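Long-range contacts in cell cycle serine/threonine-protein kinase CDC5/MSD2 (Saccharomyces cerevisiae, PDB 6MF4), which phosphorylates proteins on serine and threonine to drive mitotic exit in budding yeast, its polo-box domain, the part seen here, recognising phosphorylated substrates: residues A[60-65]-A[200-205]; A[97-102]-A[218-223]; A[122-127]-A[168-173]; A[209-214]-A[278-283]. All coordinates share one frame; numbering follows the deposited sequence.

Contact 1: residues A[60-65]-A[200-205]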
loop_
_atom_site.group_PDB
_atom_site.type_symbol
_atom_site.label_atom_id
_atom_site.label_comp_id
_atom_site.label_asym_id
_atom_site.label_seq_id
_atom_site.Cartn_x
_atom_site.Cartn_y
_atom_site.Cartn_z
ATOM N N ARG A 60 8.359 -7.342 11.814
ATOM C CA ARG A 60 9.733 -6.927 11.525
ATOM C C ARG A 60 9.869 -6.437 10.087
ATOM O O ARG A 60 10.482 -5.398 9.825
ATOM C CB ARG A 60 10.722 -8.074 11.763
ATOM C CG ARG A 60 11.084 -8.311 13.211
ATOM C CD ARG A 60 12.436 -9.006 13.332
ATOM N NE ARG A 60 12.441 -10.334 12.725
ATOM C CZ ARG A 60 11.947 -11.422 13.308
ATOM N NH1 ARG A 60 11.999 -12.591 12.687
ATOM N NH2 ARG A 60 11.397 -11.343 14.514
ATOM N N ILE A 61 9.303 -7.202 9.161
ATOM C CA ILE A 61 9.364 -6.876 7.742
ATOM C C ILE A 61 8.659 -5.552 7.457
ATOM O O ILE A 61 9.185 -4.704 6.735
ATOM C CB ILE A 61 8.733 -8.000 6.896
ATOM C CG1 ILE A 61 9.584 -9.266 7.020
ATOM C CG2 ILE A 61 8.613 -7.585 5.431
ATOM C CD1 ILE A 61 8.912 -10.513 6.485
ATOM N N LEU A 62 7.472 -5.382 8.030
ATOM C CA LEU A 62 6.729 -4.135 7.896
ATOM C C LEU A 62 7.528 -2.942 8.419
ATOM O O LEU A 62 7.621 -1.901 7.758
ATOM C CB LEU A 62 5.398 -4.234 8.642
ATOM C CG LEU A 62 4.329 -5.083 7.954
ATOM C CD1 LEU A 62 3.222 -5.434 8.920
ATOM C CD2 LEU A 62 3.757 -4.338 6.762
ATOM N N ALA A 63 8.104 -3.096 9.606
ATOM C CA ALA A 63 8.849 -2.012 10.235
ATOM C C ALA A 63 10.077 -1.654 9.405
ATOM O O ALA A 63 10.474 -0.491 9.333
ATOM C CB ALA A 63 9.254 -2.398 11.648
ATOM N N SER A 64 10.669 -2.659 8.772
ATOM C CA SER A 64 11.843 -2.445 7.941
ATOM C C SER A 64 11.525 -1.581 6.721
ATOM O O SER A 64 12.315 -0.714 6.353
ATOM C CB SER A 64 12.428 -3.785 7.493
ATOM O OG SER A 64 13.587 -3.584 6.710
ATOM N N GLU A 65 10.375 -1.812 6.093
ATOM C CA GLU A 65 9.971 -1.006 4.941
ATOM C C GLU A 65 9.631 0.419 5.366
ATOM O O GLU A 65 9.908 1.367 4.633
ATOM C CB GLU A 65 8.777 -1.638 4.219
ATOM C CG GLU A 65 9.062 -3.013 3.613
ATOM C CD GLU A 65 10.045 -2.973 2.452
ATOM O OE1 GLU A 65 10.178 -1.913 1.801
ATOM O OE2 GLU A 65 10.680 -4.015 2.181
ATOM N N LEU A 200 -2.308 -5.972 0.278
ATOM C CA LEU A 200 -2.237 -5.041 1.395
ATOM C C LEU A 200 -1.774 -5.756 2.657
ATOM O O LEU A 200 -2.442 -6.666 3.136
ATOM C CB LEU A 200 -3.602 -4.397 1.627
ATOM C CG LEU A 200 -3.722 -3.416 2.790
ATOM C CD1 LEU A 200 -2.875 -2.192 2.514
ATOM C CD2 LEU A 200 -5.181 -3.038 3.004
ATOM N N ARG A 201 -0.631 -5.349 3.193
ATOM C CA ARG A 201 -0.095 -5.974 4.397
ATOM C C ARG A 201 -0.677 -5.363 5.663
ATOM O O ARG A 201 -0.981 -6.071 6.623
ATOM C CB ARG A 201 1.420 -5.843 4.446
ATOM C CG ARG A 201 2.171 -6.634 3.404
ATOM C CD ARG A 201 3.622 -6.177 3.396
ATOM N NE ARG A 201 4.514 -7.198 2.881
ATOM C CZ ARG A 201 5.815 -7.024 2.686
ATOM N NH1 ARG A 201 6.389 -5.856 2.951
ATOM N NH2 ARG A 201 6.540 -8.023 2.209
ATOM N N ARG A 202 -0.800 -4.041 5.673
ATOM C CA ARG A 202 -1.292 -3.340 6.850
ATOM C C ARG A 202 -1.941 -2.031 6.442
ATOM O O ARG A 202 -1.461 -1.345 5.539
ATOM C CB ARG A 202 -0.153 -3.087 7.845
ATOM C CG ARG A 202 -0.588 -2.391 9.136
ATOM C CD ARG A 202 0.469 -2.497 10.228
ATOM N NE ARG A 202 1.720 -1.839 9.866
ATOM C CZ ARG A 202 2.858 -1.969 10.539
ATOM N NH1 ARG A 202 2.918 -2.750 11.610
ATOM N NH2 ARG A 202 3.948 -1.333 10.126
ATOM N N TYR A 203 -3.056 -1.713 7.090
ATOM C CA TYR A 203 -3.660 -0.395 6.964
ATOM C C TYR A 203 -3.780 0.221 8.346
ATOM O O TYR A 203 -3.897 -0.491 9.342
ATOM C CB TYR A 203 -5.030 -0.466 6.296
ATOM C CG TYR A 203 -6.086 -1.125 7.151
ATOM C CD1 TYR A 203 -6.820 -0.391 8.076
ATOM C CD2 TYR A 203 -6.348 -2.481 7.035
ATOM C CE1 TYR A 203 -7.780 -0.990 8.860
ATOM C CE2 TYR A 203 -7.313 -3.089 7.814
ATOM C CZ TYR A 203 -8.025 -2.338 8.725
ATOM O OH TYR A 203 -8.985 -2.939 9.507
ATOM N N THR A 204 -3.736 1.546 8.398
ATOM C CA THR A 204 -3.949 2.270 9.642
ATOM C C THR A 204 -4.787 3.498 9.365
ATOM O O THR A 204 -4.475 4.287 8.473
ATOM C CB THR A 204 -2.633 2.698 10.299
ATOM O OG1 THR A 204 -1.761 1.567 10.412
ATOM C CG2 THR A 204 -2.898 3.288 11.689
ATOM N N ARG A 205 -5.855 3.645 10.139
ATOM C CA ARG A 205 -6.725 4.802 10.039
ATOM C C ARG A 205 -6.395 5.848 11.086
ATOM O O ARG A 205 -6.410 5.565 12.283
ATOM C CB ARG A 205 -8.179 4.380 10.190
ATOM C CG ARG A 205 -8.740 3.737 8.950
ATOM C CD ARG A 205 -10.080 4.339 8.575
ATOM N NE ARG A 205 -11.160 3.433 8.928
ATOM C CZ ARG A 205 -12.447 3.750 8.902
ATOM N NH1 ARG A 205 -12.837 4.973 8.553
ATOM N NH2 ARG A 205 -13.342 2.835 9.236
HETATM O O HOH W 1 9.282 -6.320 1.957
#
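Arg-201 reaches from strand 200-205 across to helix 56-82 and can be followed outward from its root. Its CB lies 3.6 Å from Leu-62 CD2, and the same methyl still touches Arg-201 CD further along, the leucine and arginine lying side by side and running opposite ways. The stem is extended from CG to NE and carries the guanidinium out to Ile-61, whose CG2 sits over one face of it, 3.8 Å from Arg-201 NH1. Near the plane of the group, at its edge, comes Glu-65 CG. The carboxylate itself stays back: Glu-65 OE2 and Arg-201 NH1 are 4.7 Å apart, and a water fills the step, donating to Glu-65 OE2 at 2.7 Å and accepting from Arg-201 NH1 at 3.1 Å. Helix 56-82 is probably the polo cap, which in related polo-like kinases packs against the second polo box. A classic beta bulge in the strand, with Arg-201 and Arg-202 both facing Glu-213, lets two successive arginines point at the helix. Arg-202 has CG anti to its own nitrogen (chi1 -178°) but bends at chi3, bringing its guanidinium beneath Leu-62: Leu-62 CD1 stands 3.7 Å above the guanidinium plane, nearer its border than its middle, and Leu-62 CB is 3.6 Å from Arg-202 NH2. Arg-202 NE is held beyond the contact by a salt bridge to Glu-213 OE2.

Contact 2: residues A[97-102]-A[218-223]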
loop_
_atom_site.group_PDB
_atom_site.type_symbol
_atom_site.label_atom_id
_atom_site.label_comp_id
_atom_site.label_asym_id
_atom_site.label_seq_id
_atom_site.Cartn_x
_atom_site.Cartn_y
_atom_site.Cartn_z
ATOM N N MET A 97 1.625 0.558 -7.816
ATOM C CA MET A 97 0.332 -0.002 -7.467
ATOM C C MET A 97 -0.367 0.954 -6.517
ATOM O O MET A 97 0.276 1.499 -5.620
ATOM C CB MET A 97 0.510 -1.363 -6.793
ATOM C CG MET A 97 -0.760 -2.176 -6.666
ATOM S SD MET A 97 -1.516 -2.589 -8.245
ATOM C CE MET A 97 -0.078 -2.956 -9.257
ATOM N N ILE A 98 -1.668 1.166 -6.695
ATOM C CA ILE A 98 -2.414 1.982 -5.738
ATOM C C ILE A 98 -3.740 1.334 -5.369
ATOM O O ILE A 98 -4.294 0.529 -6.119
ATOM C CB ILE A 98 -2.682 3.420 -6.262
ATOM C CG1 ILE A 98 -3.659 3.422 -7.437
ATOM C CG2 ILE A 98 -1.367 4.110 -6.639
ATOM C CD1 ILE A 98 -4.123 4.812 -7.818
ATOM N N VAL A 99 -4.218 1.686 -4.185
ATOM C CA VAL A 99 -5.539 1.305 -3.725
ATOM C C VAL A 99 -6.541 2.314 -4.266
ATOM O O VAL A 99 -6.420 3.507 -4.000
ATOM C CB VAL A 99 -5.603 1.265 -2.187
ATOM C CG1 VAL A 99 -7.009 0.939 -1.708
ATOM C CG2 VAL A 99 -4.605 0.259 -1.654
ATOM N N THR A 100 -7.517 1.835 -5.031
ATOM C CA THR A 100 -8.476 2.715 -5.696
ATOM C C THR A 100 -9.808 2.757 -4.961
ATOM O O THR A 100 -10.620 3.656 -5.177
ATOM C CB THR A 100 -8.726 2.266 -7.143
ATOM O OG1 THR A 100 -9.229 0.925 -7.146
ATOM C CG2 THR A 100 -7.436 2.324 -7.944
ATOM N N LYS A 101 -10.018 1.776 -4.089
ATOM C CA LYS A 101 -11.279 1.618 -3.384
ATOM C C LYS A 101 -11.056 0.797 -2.121
ATOM O O LYS A 101 -10.284 -0.157 -2.137
ATOM C CB LYS A 101 -12.295 0.932 -4.295
ATOM C CG LYS A 101 -13.577 1.693 -4.528
ATOM N N TRP A 102 -11.728 1.154 -1.032
ATOM C CA TRP A 102 -11.629 0.365 0.194
ATOM C C TRP A 102 -12.865 0.557 1.055
ATOM O O TRP A 102 -13.572 1.557 0.936
ATOM C CB TRP A 102 -10.360 0.729 0.977
ATOM C CG TRP A 102 -10.332 2.127 1.496
ATOM C CD1 TRP A 102 -9.959 3.252 0.815
ATOM C CD2 TRP A 102 -10.686 2.555 2.816
ATOM N NE1 TRP A 102 -10.066 4.352 1.629
ATOM C CE2 TRP A 102 -10.508 3.952 2.864
ATOM C CE3 TRP A 102 -11.136 1.891 3.962
ATOM C CZ2 TRP A 102 -10.765 4.697 4.011
ATOM C CZ3 TRP A 102 -11.387 2.631 5.100
ATOM C CH2 TRP A 102 -11.202 4.020 5.116
ATOM N N THR A 218 5.450 -0.124 -1.334
ATOM C CA THR A 218 4.793 1.151 -1.587
ATOM C C THR A 218 3.892 1.535 -0.418
ATOM O O THR A 218 3.212 0.686 0.163
ATOM C CB THR A 218 3.973 1.100 -2.893
ATOM O OG1 THR A 218 4.869 1.019 -4.006
ATOM C CG2 THR A 218 3.092 2.337 -3.057
ATOM N N PHE A 219 3.912 2.819 -0.073
ATOM C CA PHE A 219 3.036 3.373 0.952
ATOM C C PHE A 219 2.070 4.351 0.315
ATOM O O PHE A 219 2.484 5.210 -0.459
ATOM C CB PHE A 219 3.845 4.077 2.044
ATOM C CG PHE A 219 4.720 3.155 2.843
ATOM C CD1 PHE A 219 5.982 2.808 2.393
ATOM C CD2 PHE A 219 4.281 2.637 4.049
ATOM C CE1 PHE A 219 6.788 1.965 3.134
ATOM C CE2 PHE A 219 5.086 1.792 4.792
ATOM C CZ PHE A 219 6.337 1.454 4.332
ATOM N N GLN A 220 0.787 4.217 0.631
ATOM C CA GLN A 220 -0.219 5.134 0.117
ATOM C C GLN A 220 -0.898 5.861 1.264
ATOM O O GLN A 220 -1.215 5.261 2.292
ATOM C CB GLN A 220 -1.255 4.392 -0.725
ATOM C CG GLN A 220 -2.292 5.302 -1.343
ATOM C CD GLN A 220 -3.216 4.557 -2.280
ATOM O OE1 GLN A 220 -2.830 3.551 -2.875
ATOM N NE2 GLN A 220 -4.447 5.039 -2.403
ATOM N N PHE A 221 -1.117 7.157 1.070
ATOM C CA PHE A 221 -1.740 8.003 2.076
ATOM C C PHE A 221 -2.922 8.746 1.474
ATOM O O PHE A 221 -2.750 9.579 0.582
ATOM C CB PHE A 221 -0.722 8.994 2.644
ATOM C CG PHE A 221 0.506 8.340 3.208
ATOM C CD1 PHE A 221 1.549 7.970 2.379
ATOM C CD2 PHE A 221 0.617 8.097 4.566
ATOM C CE1 PHE A 221 2.681 7.363 2.894
ATOM C CE2 PHE A 221 1.745 7.495 5.083
ATOM C CZ PHE A 221 2.777 7.129 4.246
ATOM N N ASN A 222 -4.119 8.425 1.958
ATOM C CA ASN A 222 -5.348 9.087 1.529
ATOM C C ASN A 222 -5.778 10.120 2.563
ATOM O O ASN A 222 -6.216 9.765 3.659
ATOM C CB ASN A 222 -6.477 8.073 1.325
ATOM C CG ASN A 222 -6.253 7.167 0.131
ATOM O OD1 ASN A 222 -5.193 7.178 -0.497
ATOM N ND2 ASN A 222 -7.268 6.367 -0.190
ATOM N N PHE A 223 -5.657 11.396 2.212
ATOM C CA PHE A 223 -5.978 12.478 3.137
ATOM C C PHE A 223 -7.449 12.877 3.019
ATOM O O PHE A 223 -8.106 12.577 2.021
ATOM C CB PHE A 223 -5.061 13.677 2.877
ATOM C CG PHE A 223 -3.597 13.354 3.013
ATOM C CD1 PHE A 223 -2.955 13.482 4.234
ATOM C CD2 PHE A 223 -2.869 12.903 1.923
ATOM C CE1 PHE A 223 -1.612 13.175 4.362
ATOM C CE2 PHE A 223 -1.528 12.592 2.047
ATOM C CZ PHE A 223 -0.898 12.729 3.265
HETATM O O HOH W 2 -8.150 4.853 -2.459
HETATM O O HOH W 3 -9.947 7.286 1.115
#
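Thr-218 starts the run by laying its CG2 3.9 Å from Met-97 O, a buried carbonyl for which the model offers no partner. Two residues on, Gln-220 stretches its side chain out fully, CG anti to the backbone N (chi1 -177°), and sets its amide against Val-99. Gln-220 OE1 accepts from Val-99 N at 2.7 Å and Gln-220 NE2 donates to Val-99 O at 3.0 Å, each bond in plane on a lone pair. Asn-222 steadies that amide, its OD1 taking the other hydrogen of NE2, while its ND2 reaches Val-99 O and Trp-102 NE1 through one water each. An alanine here, lacking the amide, would probably leave Val-99 N without its mate and Val-99 O relying on water, and Asn-222 OD1 without its donor. The amide thus serves the edge strand 99-103 of the first polo box much as a neighbouring strand would, and stitches together the two boxes, between which related polo-like kinases bind their phosphopeptide.

Contact 3: residues A[122-127]-A[168-173]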
loop_
_atom_site.group_PDB
_atom_site.type_symbol
_atom_site.label_atom_id
_atom_site.label_comp_id
_atom_site.label_asym_id
_atom_site.label_seq_id
_atom_site.Cartn_x
_atom_site.Cartn_y
_atom_site.Cartn_z
ATOM N N VAL A 122 -9.547 -9.242 0.230
ATOM C CA VAL A 122 -10.240 -9.251 1.507
ATOM C C VAL A 122 -9.230 -9.648 2.565
ATOM O O VAL A 122 -8.605 -10.705 2.477
ATOM C CB VAL A 122 -11.439 -10.210 1.533
ATOM C CG1 VAL A 122 -12.105 -10.192 2.907
ATOM C CG2 VAL A 122 -12.446 -9.832 0.455
ATOM N N LEU A 123 -9.056 -8.761 3.536
ATOM C CA LEU A 123 -8.206 -9.000 4.684
ATOM C C LEU A 123 -9.100 -9.496 5.810
ATOM O O LEU A 123 -9.890 -8.736 6.374
ATOM C CB LEU A 123 -7.459 -7.720 5.071
ATOM C CG LEU A 123 -6.557 -7.740 6.306
ATOM C CD1 LEU A 123 -5.591 -8.909 6.276
ATOM C CD2 LEU A 123 -5.795 -6.424 6.389
ATOM N N PHE A 124 -9.001 -10.785 6.108
ATOM C CA PHE A 124 -9.873 -11.405 7.092
ATOM C C PHE A 124 -9.402 -11.090 8.507
ATOM O O PHE A 124 -8.274 -10.643 8.714
ATOM C CB PHE A 124 -9.933 -12.909 6.854
ATOM C CG PHE A 124 -10.616 -13.275 5.574
ATOM C CD1 PHE A 124 -11.983 -13.482 5.541
ATOM C CD2 PHE A 124 -9.898 -13.382 4.397
ATOM C CE1 PHE A 124 -12.622 -13.804 4.357
ATOM C CE2 PHE A 124 -10.529 -13.705 3.210
ATOM C CZ PHE A 124 -11.889 -13.915 3.189
ATOM N N ASN A 125 -10.272 -11.321 9.481
ATOM C CA ASN A 125 -10.006 -10.894 10.848
ATOM C C ASN A 125 -8.874 -11.674 11.513
ATOM O O ASN A 125 -8.276 -11.195 12.473
ATOM C CB ASN A 125 -11.288 -10.998 11.679
ATOM C CG ASN A 125 -12.329 -9.970 11.271
ATOM O OD1 ASN A 125 -11.993 -8.910 10.745
ATOM N ND2 ASN A 125 -13.597 -10.278 11.510
ATOM N N ASN A 126 -8.566 -12.862 11.000
ATOM C CA ASN A 126 -7.457 -13.651 11.537
ATOM C C ASN A 126 -6.130 -13.301 10.863
ATOM O O ASN A 126 -5.106 -13.928 11.121
ATOM C CB ASN A 126 -7.742 -15.150 11.396
ATOM C CG ASN A 126 -7.701 -15.630 9.956
ATOM O OD1 ASN A 126 -7.676 -14.834 9.012
ATOM N ND2 ASN A 126 -7.710 -16.948 9.780
ATOM N N GLY A 127 -6.160 -12.298 9.991
ATOM C CA GLY A 127 -4.949 -11.773 9.389
ATOM C C GLY A 127 -4.599 -12.370 8.039
ATOM O O GLY A 127 -3.633 -11.938 7.410
ATOM N N LEU A 168 -14.408 -17.433 0.076
ATOM C CA LEU A 168 -14.741 -16.967 -1.263
ATOM C C LEU A 168 -16.176 -16.446 -1.353
ATOM O O LEU A 168 -16.488 -15.654 -2.239
ATOM C CB LEU A 168 -14.504 -18.080 -2.281
ATOM C CG LEU A 168 -13.019 -18.376 -2.520
ATOM C CD1 LEU A 168 -12.872 -19.681 -3.263
ATOM C CD2 LEU A 168 -12.347 -17.247 -3.286
ATOM N N GLU A 169 -17.047 -16.875 -0.442
ATOM C CA GLU A 169 -18.384 -16.289 -0.354
ATOM C C GLU A 169 -18.291 -14.833 0.107
ATOM O O GLU A 169 -19.016 -13.968 -0.385
ATOM C CB GLU A 169 -19.275 -17.084 0.604
ATOM C CG GLU A 169 -19.607 -18.487 0.127
ATOM C CD GLU A 169 -20.328 -18.498 -1.210
ATOM O OE1 GLU A 169 -21.363 -17.812 -1.341
ATOM O OE2 GLU A 169 -19.852 -19.190 -2.135
ATOM N N VAL A 170 -17.402 -14.571 1.059
ATOM C CA VAL A 170 -17.158 -13.207 1.513
ATOM C C VAL A 170 -16.522 -12.400 0.384
ATOM O O VAL A 170 -16.882 -11.246 0.155
ATOM C CB VAL A 170 -16.252 -13.179 2.762
ATOM C CG1 VAL A 170 -15.820 -11.749 3.109
ATOM C CG2 VAL A 170 -16.971 -13.803 3.939
ATOM N N VAL A 171 -15.573 -13.009 -0.320
ATOM C CA VAL A 171 -14.919 -12.335 -1.439
ATOM C C VAL A 171 -15.951 -11.973 -2.510
ATOM O O VAL A 171 -15.889 -10.894 -3.105
ATOM C CB VAL A 171 -13.800 -13.210 -2.047
ATOM C CG1 VAL A 171 -13.343 -12.664 -3.400
ATOM C CG2 VAL A 171 -12.617 -13.284 -1.097
ATOM N N ASP A 172 -16.906 -12.871 -2.735
ATOM C CA ASP A 172 -17.975 -12.637 -3.702
ATOM C C ASP A 172 -18.823 -11.435 -3.298
ATOM O O ASP A 172 -19.198 -10.619 -4.144
ATOM C CB ASP A 172 -18.849 -13.891 -3.841
ATOM C CG ASP A 172 -20.029 -13.682 -4.771
ATOM O OD1 ASP A 172 -19.789 -13.506 -5.986
ATOM O OD2 ASP A 172 -21.187 -13.711 -4.293
ATOM N N PHE A 173 -19.115 -11.321 -2.004
ATOM C CA PHE A 173 -19.850 -10.169 -1.497
ATOM C C PHE A 173 -19.127 -8.870 -1.852
ATOM O O PHE A 173 -19.739 -7.917 -2.334
ATOM C CB PHE A 173 -20.036 -10.260 0.023
ATOM C CG PHE A 173 -20.564 -8.994 0.642
ATOM C CD1 PHE A 173 -21.926 -8.759 0.718
ATOM C CD2 PHE A 173 -19.695 -8.031 1.133
ATOM C CE1 PHE A 173 -22.410 -7.595 1.276
ATOM C CE2 PHE A 173 -20.174 -6.861 1.687
ATOM C CZ PHE A 173 -21.532 -6.642 1.759
#
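Val-122 and Val-170 each hold CG1 anti to the backbone N (chi1 179° and 171°), which brings these two methyls together at 4.0 Å, the side chains crossing at about a right angle. The same rotation leaves Val-122 CG2 beside its own nitrogen, where it meets Val-171 CG2 at 3.8 Å. Phe-124 joins from two residues further along: its CE1 touches Val-170 CG1 at 4.0 Å, the ring and the valine reaching toward each other, and its CZ lies 4.4 Å from Val-171 CG2. Val-122 also packs within its own segment, CG1 standing 3.7 Å above the centre of one face of the Phe-124 ring, so this methyl is shared between ring and helix. The contact seats helix 165-178 on the antiparallel sheet of the first polo box, the fold in which six strands are followed by one helix. Strand 120-123 runs on into the turn of a hairpin with strand 129-132, a type I turn from Phe-124 to Gly-127 closed by Gly-127 N to Phe-124 O at 3.0 Å. Gly-127 has a positive phi, at which a side chain would crowd the carbonyl oxygen of Asn-126. Val-130 of the returning strand touches both Phe-124 and Val-171, and His-167, in the first turn of the helix, meets the Phe-124 ring edge-to-face.

Contact 4: residues A[209-214]-A[278-283]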
loop_
_atom_site.group_PDB
_atom_site.type_symbol
_atom_site.label_atom_id
_atom_site.label_comp_id
_atom_site.label_asym_id
_atom_site.label_seq_id
_atom_site.Cartn_x
_atom_site.Cartn_y
_atom_site.Cartn_z
ATOM N N PHE A 209 -5.567 11.036 7.905
ATOM C CA PHE A 209 -5.366 10.189 6.732
ATOM C C PHE A 209 -5.465 8.705 7.057
ATOM O O PHE A 209 -5.369 8.296 8.218
ATOM C CB PHE A 209 -3.999 10.481 6.085
ATOM C CG PHE A 209 -2.823 10.176 6.973
ATOM C CD1 PHE A 209 -2.337 11.126 7.858
ATOM C CD2 PHE A 209 -2.192 8.942 6.915
ATOM C CE1 PHE A 209 -1.258 10.849 8.673
ATOM C CE2 PHE A 209 -1.108 8.658 7.727
ATOM C CZ PHE A 209 -0.639 9.613 8.608
ATOM N N VAL A 210 -5.685 7.908 6.018
ATOM C CA VAL A 210 -5.540 6.466 6.124
ATOM C C VAL A 210 -4.269 6.065 5.376
ATOM O O VAL A 210 -3.961 6.594 4.306
ATOM C CB VAL A 210 -6.776 5.710 5.576
ATOM C CG1 VAL A 210 -7.078 6.114 4.149
ATOM C CG2 VAL A 210 -6.572 4.210 5.682
ATOM N N MET A 211 -3.540 5.124 5.968
ATOM C CA MET A 211 -2.227 4.715 5.495
ATOM C C MET A 211 -2.255 3.251 5.076
ATOM O O MET A 211 -2.653 2.392 5.857
ATOM C CB MET A 211 -1.195 4.946 6.602
ATOM C CG MET A 211 0.209 4.431 6.337
ATOM S SD MET A 211 1.285 4.845 7.735
ATOM C CE MET A 211 2.842 4.171 7.179
ATOM N N PHE A 212 -1.843 2.988 3.839
ATOM C CA PHE A 212 -1.788 1.633 3.298
ATOM C C PHE A 212 -0.342 1.218 3.069
ATOM O O PHE A 212 0.438 1.955 2.464
ATOM C CB PHE A 212 -2.566 1.528 1.983
ATOM C CG PHE A 212 -4.015 1.915 2.092
ATOM C CD1 PHE A 212 -4.919 1.092 2.743
ATOM C CD2 PHE A 212 -4.476 3.093 1.530
ATOM C CE1 PHE A 212 -6.252 1.444 2.839
ATOM C CE2 PHE A 212 -5.812 3.445 1.619
ATOM C CZ PHE A 212 -6.700 2.618 2.270
ATOM N N GLU A 213 0.002 0.031 3.553
ATOM C CA GLU A 213 1.331 -0.541 3.369
ATOM C C GLU A 213 1.221 -1.755 2.449
ATOM O O GLU A 213 0.729 -2.806 2.854
ATOM C CB GLU A 213 1.941 -0.913 4.725
ATOM C CG GLU A 213 2.005 0.271 5.680
ATOM C CD GLU A 213 2.486 -0.091 7.073
ATOM O OE1 GLU A 213 3.616 -0.606 7.213
ATOM O OE2 GLU A 213 1.729 0.157 8.033
ATOM N N LEU A 214 1.648 -1.586 1.200
ATOM C CA LEU A 214 1.524 -2.634 0.186
ATOM C C LEU A 214 2.747 -3.534 0.164
ATOM O O LEU A 214 3.835 -3.138 0.585
ATOM C CB LEU A 214 1.308 -2.020 -1.197
ATOM C CG LEU A 214 0.097 -1.094 -1.341
ATOM C CD1 LEU A 214 -0.010 -0.579 -2.766
ATOM C CD2 LEU A 214 -1.188 -1.798 -0.926
ATOM N N GLU A 278 5.532 11.274 10.033
ATOM C CA GLU A 278 5.042 10.918 11.364
ATOM C C GLU A 278 4.408 9.527 11.358
ATOM O O GLU A 278 4.595 8.747 12.291
ATOM C CB GLU A 278 4.032 11.951 11.869
ATOM C CG GLU A 278 4.609 13.350 12.057
ATOM N N GLY A 279 3.657 9.225 10.304
ATOM C CA GLY A 279 3.046 7.916 10.154
ATOM C C GLY A 279 4.088 6.817 10.061
ATOM O O GLY A 279 4.014 5.814 10.770
ATOM N N LEU A 280 5.071 7.011 9.185
ATOM C CA LEU A 280 6.146 6.039 9.004
ATOM C C LEU A 280 6.959 5.837 10.276
ATOM O O LEU A 280 7.333 4.712 10.611
ATOM C CB LEU A 280 7.073 6.480 7.875
ATOM C CG LEU A 280 6.439 6.510 6.486
ATOM C CD1 LEU A 280 7.288 7.338 5.544
ATOM C CD2 LEU A 280 6.265 5.093 5.957
ATOM N N LYS A 281 7.246 6.932 10.973
ATOM C CA LYS A 281 8.047 6.870 12.189
ATOM C C LYS A 281 7.336 6.025 13.233
ATOM O O LYS A 281 7.932 5.139 13.840
ATOM C CB LYS A 281 8.319 8.273 12.739
ATOM C CG LYS A 281 9.282 8.301 13.920
ATOM N N GLN A 282 6.051 6.302 13.423
ATOM C CA GLN A 282 5.242 5.577 14.393
ATOM C C GLN A 282 5.197 4.077 14.095
ATOM O O GLN A 282 5.437 3.257 14.979
ATOM C CB GLN A 282 3.825 6.148 14.416
ATOM C CG GLN A 282 2.976 5.660 15.573
ATOM C CD GLN A 282 1.588 6.261 15.556
ATOM O OE1 GLN A 282 0.613 5.591 15.215
ATOM N NE2 GLN A 282 1.493 7.535 15.922
ATOM N N LYS A 283 4.896 3.724 12.848
ATOM C CA LYS A 283 4.722 2.324 12.465
ATOM C C LYS A 283 6.031 1.540 12.533
ATOM O O LYS A 283 6.021 0.313 12.649
ATOM C CB LYS A 283 4.138 2.225 11.054
ATOM C CG LYS A 283 2.739 2.815 10.898
ATOM C CD LYS A 283 1.630 1.765 10.963
ATOM C CE LYS A 283 1.199 1.471 12.386
ATOM N NZ LYS A 283 -0.207 0.977 12.448
#
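This is buried helix-on-sheet packing inside the second polo box, where Met-211 and its strand 209-214 lie against Gly-279 and the last turns of helix 269-283. The strand and helix axes come within 10.5 Å at an angle of 57°. Met-211 does most of the work, its chain extended from end to end so that the thioether slides alongside Lys-283. Its CE lies 3.7 Å from Leu-280 CD2, the two side chains crossing at about a right angle, and 4.0 Å from Lys-283 CG. Gly-279 lets the strand come this near: a CB on it would sit tight against Met-211 SD and Phe-209 CZ. As it is, the edge of the Phe-209 ring faces the bare backbone, CZ 4.3 Å from Gly-279 CA. An alanine at Met-211 would probably open a gap between sheet and helix and leave the CD2 methyl of Leu-280 without this neighbour. At the other end of the strand Glu-213 OE2 rests 3.3 Å from Lys-283 CD, the lysine chain being bent at chi2 and chi3. The charges themselves do not meet, OE2 and Lys-283 NZ being 4.9 Å apart; instead Glu-213 pairs with Arg-202, and the ammonium bonds Thr-204. The lysine therefore offers its methylenes to this interface, while the opposite charges would at most stabilise each other at a distance.

Contacts 1, 2 and 4 share the sheet of the second polo box, on its neighbouring strands 200-205, 209-214 and 219-223. Contacts 1 and 4 have centres about 8 Å apart and are tied through Thr-204 OG1 and Lys-283 NZ, 2.6 Å apart. Contacts 2 and 4, with centres about 11 Å apart, are joined by strand pairing, Gln-220 O lying 2.8 Å from Phe-212 N. Contact 2 bridges to the first box, where contact 3 lies apart, its centre about 19 Å from that of contact 1; there Tyr-203 CE2 touches Leu-123 CD2. The side chain of Val-171 in contact 3 is about 11 Å from that of Glu-138, a zinc ligand.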